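Local structure of putative phosphatase (Bacteroides thetaiotaomicron, 3KYA) at residues 48-53 with 80-85; 361-366 with 410-415. The protein is probably a phosphatase, though its activity is unproven, and binds zinc ions in the crystal. All blocks are in the same frame, centred on the assembly; numbering follows the deposited sequence. Where two conformers were deposited one is given.

Interaction 1. Residues 48-53 with 80-85. With EDO (1,2-ethanediol), chain E.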
loop_
_atom_site.group_PDB
_atom_site.type_symbol
_atom_site.label_atom_id
_atom_site.label_comp_id
_atom_site.label_asym_id
_atom_site.label_seq_id
_atom_site.Cartn_x
_atom_site.Cartn_y
_atom_site.Cartn_z
ATOM N N VAL A 48 -30.985 -14.378 15.541
ATOM C CA VAL A 48 -30.912 -14.033 14.123
ATOM C C VAL A 48 -29.874 -14.868 13.383
ATOM O O VAL A 48 -28.751 -15.064 13.857
ATOM C CB VAL A 48 -30.594 -12.538 13.962
ATOM C CG1 VAL A 48 -30.259 -12.179 12.499
ATOM C CG2 VAL A 48 -31.757 -11.686 14.493
ATOM N N LYS A 49 -30.270 -15.359 12.214
ATOM C CA LYS A 49 -29.381 -16.097 11.332
ATOM C C LYS A 49 -29.488 -15.467 9.943
ATOM O O LYS A 49 -30.585 -15.121 9.483
ATOM C CB LYS A 49 -29.727 -17.590 11.311
ATOM C CG LYS A 49 -29.591 -18.283 12.661
ATOM C CD LYS A 49 -28.134 -18.310 13.171
ATOM C CE LYS A 49 -28.002 -18.905 14.574
ATOM N NZ LYS A 49 -28.560 -18.013 15.637
ATOM N N VAL A 50 -28.338 -15.289 9.304
ATOM C CA VAL A 50 -28.258 -14.666 7.993
ATOM C C VAL A 50 -27.484 -15.545 7.027
ATOM O O VAL A 50 -26.447 -16.113 7.381
ATOM C CB VAL A 50 -27.545 -13.281 8.086
ATOM C CG1 VAL A 50 -27.310 -12.677 6.691
ATOM C CG2 VAL A 50 -28.341 -12.302 8.939
ATOM N N LYS A 51 -28.005 -15.667 5.806
ATOM C CA LYS A 51 -27.298 -16.334 4.728
ATOM C C LYS A 51 -27.162 -15.345 3.580
ATOM O O LYS A 51 -28.086 -14.575 3.297
ATOM C CB LYS A 51 -28.038 -17.567 4.213
ATOM C CG LYS A 51 -27.939 -18.795 5.066
ATOM C CD LYS A 51 -28.563 -19.989 4.320
ATOM C CE LYS A 51 -28.382 -21.289 5.080
ATOM N NZ LYS A 51 -28.994 -22.430 4.309
ATOM N N ILE A 52 -25.997 -15.356 2.946
ATOM C CA ILE A 52 -25.757 -14.531 1.769
ATOM C C ILE A 52 -25.214 -15.444 0.685
ATOM O O ILE A 52 -24.221 -16.139 0.890
ATOM C CB ILE A 52 -24.786 -13.382 2.037
ATOM C CG1 ILE A 52 -25.294 -12.500 3.179
ATOM C CG2 ILE A 52 -24.597 -12.531 0.750
ATOM C CD1 ILE A 52 -24.387 -11.321 3.469
ATOM N N GLY A 53 -25.866 -15.453 -0.479
ATOM C CA GLY A 53 -25.441 -16.323 -1.569
ATOM C C GLY A 53 -25.460 -17.792 -1.164
ATOM O O GLY A 53 -24.632 -18.581 -1.631
ATOM N N ILE A 80 -29.776 -12.387 -0.089
ATOM C CA ILE A 80 -29.743 -12.153 1.360
ATOM C C ILE A 80 -30.989 -12.734 2.001
ATOM O O ILE A 80 -32.107 -12.337 1.659
ATOM C CB ILE A 80 -29.633 -10.655 1.683
ATOM C CG1 ILE A 80 -28.367 -10.080 1.053
ATOM C CG2 ILE A 80 -29.614 -10.428 3.178
ATOM C CD1 ILE A 80 -28.251 -8.588 1.118
ATOM N N GLU A 81 -30.802 -13.690 2.911
ATOM C CA GLU A 81 -31.916 -14.352 3.579
ATOM C C GLU A 81 -31.685 -14.228 5.072
ATOM O O GLU A 81 -30.556 -14.424 5.543
ATOM C CB GLU A 81 -32.014 -15.814 3.131
ATOM C CG GLU A 81 -33.176 -16.610 3.714
ATOM C CD GLU A 81 -33.048 -18.111 3.466
ATOM O OE1 GLU A 81 -33.179 -18.559 2.303
ATOM O OE2 GLU A 81 -32.843 -18.857 4.441
ATOM N N ILE A 82 -32.737 -13.848 5.794
ATOM C CA ILE A 82 -32.666 -13.662 7.238
ATOM C C ILE A 82 -33.803 -14.414 7.899
ATOM O O ILE A 82 -34.927 -14.420 7.385
ATOM C CB ILE A 82 -32.754 -12.168 7.631
ATOM C CG1 ILE A 82 -31.566 -11.386 7.070
ATOM C CG2 ILE A 82 -32.785 -12.000 9.153
ATOM C CD1 ILE A 82 -31.558 -9.918 7.469
ATOM N N THR A 83 -33.499 -15.066 9.016
ATOM C CA THR A 83 -34.479 -15.778 9.813
ATOM C C THR A 83 -34.345 -15.245 11.230
ATOM O O THR A 83 -33.251 -15.256 11.800
ATOM C CB THR A 83 -34.279 -17.306 9.815
ATOM O OG1 THR A 83 -34.389 -17.808 8.483
ATOM C CG2 THR A 83 -35.341 -18.002 10.720
ATOM N N VAL A 84 -35.450 -14.744 11.768
ATOM C CA VAL A 84 -35.511 -14.212 13.114
ATOM C C VAL A 84 -36.416 -15.143 13.915
ATOM O O VAL A 84 -37.486 -15.539 13.442
ATOM C CB VAL A 84 -36.060 -12.772 13.132
ATOM C CG1 VAL A 84 -35.969 -12.162 14.557
ATOM C CG2 VAL A 84 -35.312 -11.908 12.126
ATOM N N GLY A 85 -35.975 -15.513 15.115
ATOM C CA GLY A 85 -36.741 -16.414 15.964
ATOM C C GLY A 85 -36.409 -17.877 15.739
ATOM O O GLY A 85 -35.621 -18.218 14.852
HETATM C C1 EDO E . -31.239 -17.449 6.930
HETATM O O1 EDO E . -32.602 -17.852 6.784
HETATM C C2 EDO E . -30.563 -18.288 8.007
HETATM O O2 EDO E . -30.442 -19.654 7.610
#
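Ile80 pairs with Ile52, CG1 to CG1 at 4.5 Å, where two neighbouring antiparallel strands run through the IPT/TIG domain, an immunoglobulin-like beta-sandwich of the E-set group. Both isoleucines belong to the buried side of the sheet, and Ile80 also packs on Ile20 and Phe23 of strand 19-28. At Glu81 the strands form a hydrogen-bonded pair: Lys51 N gives its proton to Glu81 O at 2.8 Å and Glu81 N returns one to Lys51 O at 2.9 Å. The Glu81 side chain rises from the other side of the sheet with CG anti to the backbone N (chi1 -178°) and the chain extended beyond it, carrying OE2 to a 1,2-ethanediol, probably from the crystallisation liquor, whose O1 donates to it at 2.6 Å. In the conformer given, Ile82 lies side by side with Val50, its CG1 3.8 Å from Val50 CG2, while its CG2 reaches Val48 CG1 at 4.2 Å. Thr83 repeats the double backbone bond with Lys49, and its hydroxyl bonds to Thr92 OG1 on the adjoining strand 91-94. Val84 brings the row of branched side chains to its end, with CG1 4.2 Å from Val48 CG2.

Interaction 2. Residues 361-366 with 410-415. With EDO (1,2-ethanediol), chain F.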
loop_
_atom_site.group_PDB
_atom_site.type_symbol
_atom_site.label_atom_id
_atom_site.label_comp_id
_atom_site.label_asym_id
_atom_site.label_seq_id
_atom_site.Cartn_x
_atom_site.Cartn_y
_atom_site.Cartn_z
ATOM N N TYR A 361 11.527 -12.854 8.475
ATOM C CA TYR A 361 10.243 -12.602 7.839
ATOM C C TYR A 361 9.783 -11.196 8.222
ATOM O O TYR A 361 9.359 -10.954 9.361
ATOM C CB TYR A 361 9.200 -13.646 8.230
ATOM C CG TYR A 361 7.840 -13.309 7.670
ATOM C CD1 TYR A 361 7.620 -13.313 6.301
ATOM C CD2 TYR A 361 6.782 -12.970 8.503
ATOM C CE1 TYR A 361 6.377 -12.981 5.771
ATOM C CE2 TYR A 361 5.534 -12.647 7.980
ATOM C CZ TYR A 361 5.340 -12.660 6.614
ATOM O OH TYR A 361 4.109 -12.327 6.093
ATOM N N ARG A 362 9.891 -10.261 7.283
ATOM C CA ARG A 362 9.476 -8.888 7.531
ATOM C C ARG A 362 9.149 -8.165 6.251
ATOM O O ARG A 362 10.000 -8.026 5.359
ATOM C CB ARG A 362 10.570 -8.099 8.272
ATOM C CG ARG A 362 10.154 -6.679 8.618
ATOM C CD ARG A 362 11.273 -5.888 9.270
ATOM N NE ARG A 362 10.825 -4.537 9.593
ATOM C CZ ARG A 362 10.306 -4.160 10.765
ATOM N NH1 ARG A 362 10.173 -5.021 11.774
ATOM N NH2 ARG A 362 9.929 -2.898 10.941
ATOM N N ASP A 363 7.905 -7.719 6.158
ATOM C CA ASP A 363 7.475 -6.883 5.057
ATOM C C ASP A 363 7.949 -5.469 5.366
ATOM O O ASP A 363 7.666 -4.929 6.440
ATOM C CB ASP A 363 5.965 -6.964 4.871
ATOM C CG ASP A 363 5.531 -8.310 4.302
ATOM O OD1 ASP A 363 6.291 -8.882 3.479
ATOM O OD2 ASP A 363 4.438 -8.784 4.665
ATOM N N ASP A 364 8.712 -4.901 4.435
ATOM C CA ASP A 364 9.285 -3.564 4.582
ATOM C C ASP A 364 9.852 -3.141 3.209
ATOM O O ASP A 364 9.639 -3.838 2.205
ATOM C CB ASP A 364 10.374 -3.578 5.657
ATOM C CG ASP A 364 10.525 -2.240 6.379
ATOM O OD1 ASP A 364 10.267 -1.173 5.779
ATOM O OD2 ASP A 364 10.909 -2.274 7.559
ATOM N N VAL A 365 10.567 -2.015 3.172
ATOM C CA VAL A 365 11.130 -1.462 1.945
ATOM C C VAL A 365 12.604 -1.800 1.811
ATOM O O VAL A 365 13.368 -1.708 2.779
ATOM C CB VAL A 365 10.997 0.101 1.928
ATOM C CG1 VAL A 365 11.565 0.695 0.627
ATOM C CG2 VAL A 365 9.555 0.513 2.114
ATOM N N GLY A 366 13.013 -2.158 0.601
ATOM C CA GLY A 366 14.417 -2.423 0.299
ATOM C C GLY A 366 15.140 -3.410 1.201
ATOM O O GLY A 366 14.618 -4.494 1.492
ATOM N N GLY A 410 10.808 -1.418 -4.613
ATOM C CA GLY A 410 11.390 -2.233 -3.558
ATOM C C GLY A 410 10.533 -2.465 -2.327
ATOM O O GLY A 410 11.044 -2.890 -1.293
ATOM N N ILE A 411 9.236 -2.193 -2.407
ATOM C CA ILE A 411 8.358 -2.494 -1.280
ATOM C C ILE A 411 7.983 -3.990 -1.331
ATOM O O ILE A 411 7.441 -4.466 -2.335
ATOM C CB ILE A 411 7.101 -1.622 -1.258
ATOM C CG1 ILE A 411 7.487 -0.143 -1.127
ATOM C CG2 ILE A 411 6.206 -2.015 -0.099
ATOM C CD1 ILE A 411 6.297 0.803 -0.908
ATOM N N VAL A 412 8.304 -4.711 -0.258
ATOM C CA VAL A 412 8.008 -6.127 -0.143
ATOM C C VAL A 412 6.787 -6.343 0.751
ATOM O O VAL A 412 6.708 -5.812 1.861
ATOM C CB VAL A 412 9.194 -6.928 0.416
ATOM C CG1 VAL A 412 8.888 -8.454 0.378
ATOM C CG2 VAL A 412 10.475 -6.608 -0.367
ATOM N N SER A 413 5.843 -7.138 0.249
ATOM C CA SER A 413 4.632 -7.491 0.986
ATOM C C SER A 413 4.386 -9.008 0.894
ATOM O O SER A 413 5.152 -9.732 0.240
ATOM C CB SER A 413 3.432 -6.715 0.444
ATOM O OG SER A 413 3.210 -7.002 -0.922
ATOM N N THR A 414 3.349 -9.481 1.580
ATOM C CA THR A 414 2.992 -10.891 1.553
ATOM C C THR A 414 1.701 -10.993 0.761
ATOM O O THR A 414 0.703 -10.355 1.114
ATOM C CB THR A 414 2.848 -11.480 2.957
ATOM O OG1 THR A 414 4.107 -11.387 3.634
ATOM C CG2 THR A 414 2.444 -12.951 2.891
ATOM N N TYR A 415 1.727 -11.782 -0.316
ATOM C CA TYR A 415 0.582 -11.914 -1.227
ATOM C C TYR A 415 -0.360 -13.049 -0.874
ATOM O O TYR A 415 -1.590 -12.869 -0.884
ATOM C CB TYR A 415 1.092 -12.102 -2.665
ATOM C CG TYR A 415 0.016 -12.358 -3.707
ATOM C CD1 TYR A 415 -0.953 -11.395 -3.993
ATOM C CD2 TYR A 415 -0.006 -13.547 -4.431
ATOM C CE1 TYR A 415 -1.933 -11.627 -4.966
ATOM C CE2 TYR A 415 -0.971 -13.782 -5.395
ATOM C CZ TYR A 415 -1.928 -12.821 -5.658
ATOM O OH TYR A 415 -2.893 -13.058 -6.620
HETATM C C1 EDO F . 3.993 -9.136 8.327
HETATM O O1 EDO F . 3.537 -8.642 7.055
HETATM C C2 EDO F . 5.520 -9.225 8.370
HETATM O O2 EDO F . 6.119 -7.923 8.328
#
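The outermost strand of one beta-propeller blade, 412-415, is edged by the loop that leads from the preceding blade into this one. Residues 361-366 run roughly antiparallel to 410-415 and are joined to them at both ends. At one end, side chains carry the contact through a directed relay. Tyr361 OH donates to Thr414 OG1 at 2.6 Å, and Thr414 OG1 in turn donates to Asp363 OD2 at 2.8 Å, using the syn lone pair of that oxygen. Thr414 OG1 sits at the edge of the tyrosine ring, near its plane, and its CB-OG1 bond is turned beside the backbone N (chi1 -62°), which presents the hydroxyl to both partners. The two carboxylate oxygens of Asp363 are engaged differently: OD1 forms a salt bridge with Arg404 of the adjacent strand 402-406, whereas OD2 also accepts a bond from O1 of a 1,2-ethanediol at 2.6 Å. That diol, probably a remnant of crystallisation, receives Asp363 N at its other oxygen.

Toward the other end the backbones take over. Val412 N donates to Asp364 O at 2.9 Å, and beside this bond Val365 CG2 touches Ile411 CG1 at 3.9 Å. Asp364 points its CB away from the strand, and the carboxylate bonds within its own loop: OD2 lies in the guanidinium plane of Arg362 and accepts NE on its anti side, in a salt bridge of 3.0 Å, and OD1 accepts Val365 N. A bound zinc ion lies about 3 Å from the Asp364 side chain, measured between nearest atoms. Finally, Gly366 N donates a hydrogen bond to Gly410 O at 2.8 Å.

Overall arrangement
From the N terminus, the chain first builds the IPT/TIG domain, and interaction 1 closes a loop there by bringing strand 80-84 back beside strand 48-52, across the 26 residues that include strands 55-62 and 66-70. After strand 100-101 the chain enters the beta-propeller, where strand 105-110 pairs with strand 467-473, so that one blade joins the start of the propeller to the C-terminal part of the chain. Interaction 2 comes late in this circuit, closing 361-366 onto 410-415 around strands 374-381, 391-397 and 402-406 of a single blade. The contacts are in series, neither nesting nor crossing; the centres of interactions 1 and 2 lie about 40 Å apart. One joins strands within the sandwich, the other an inter-blade loop to a blade's outer edge.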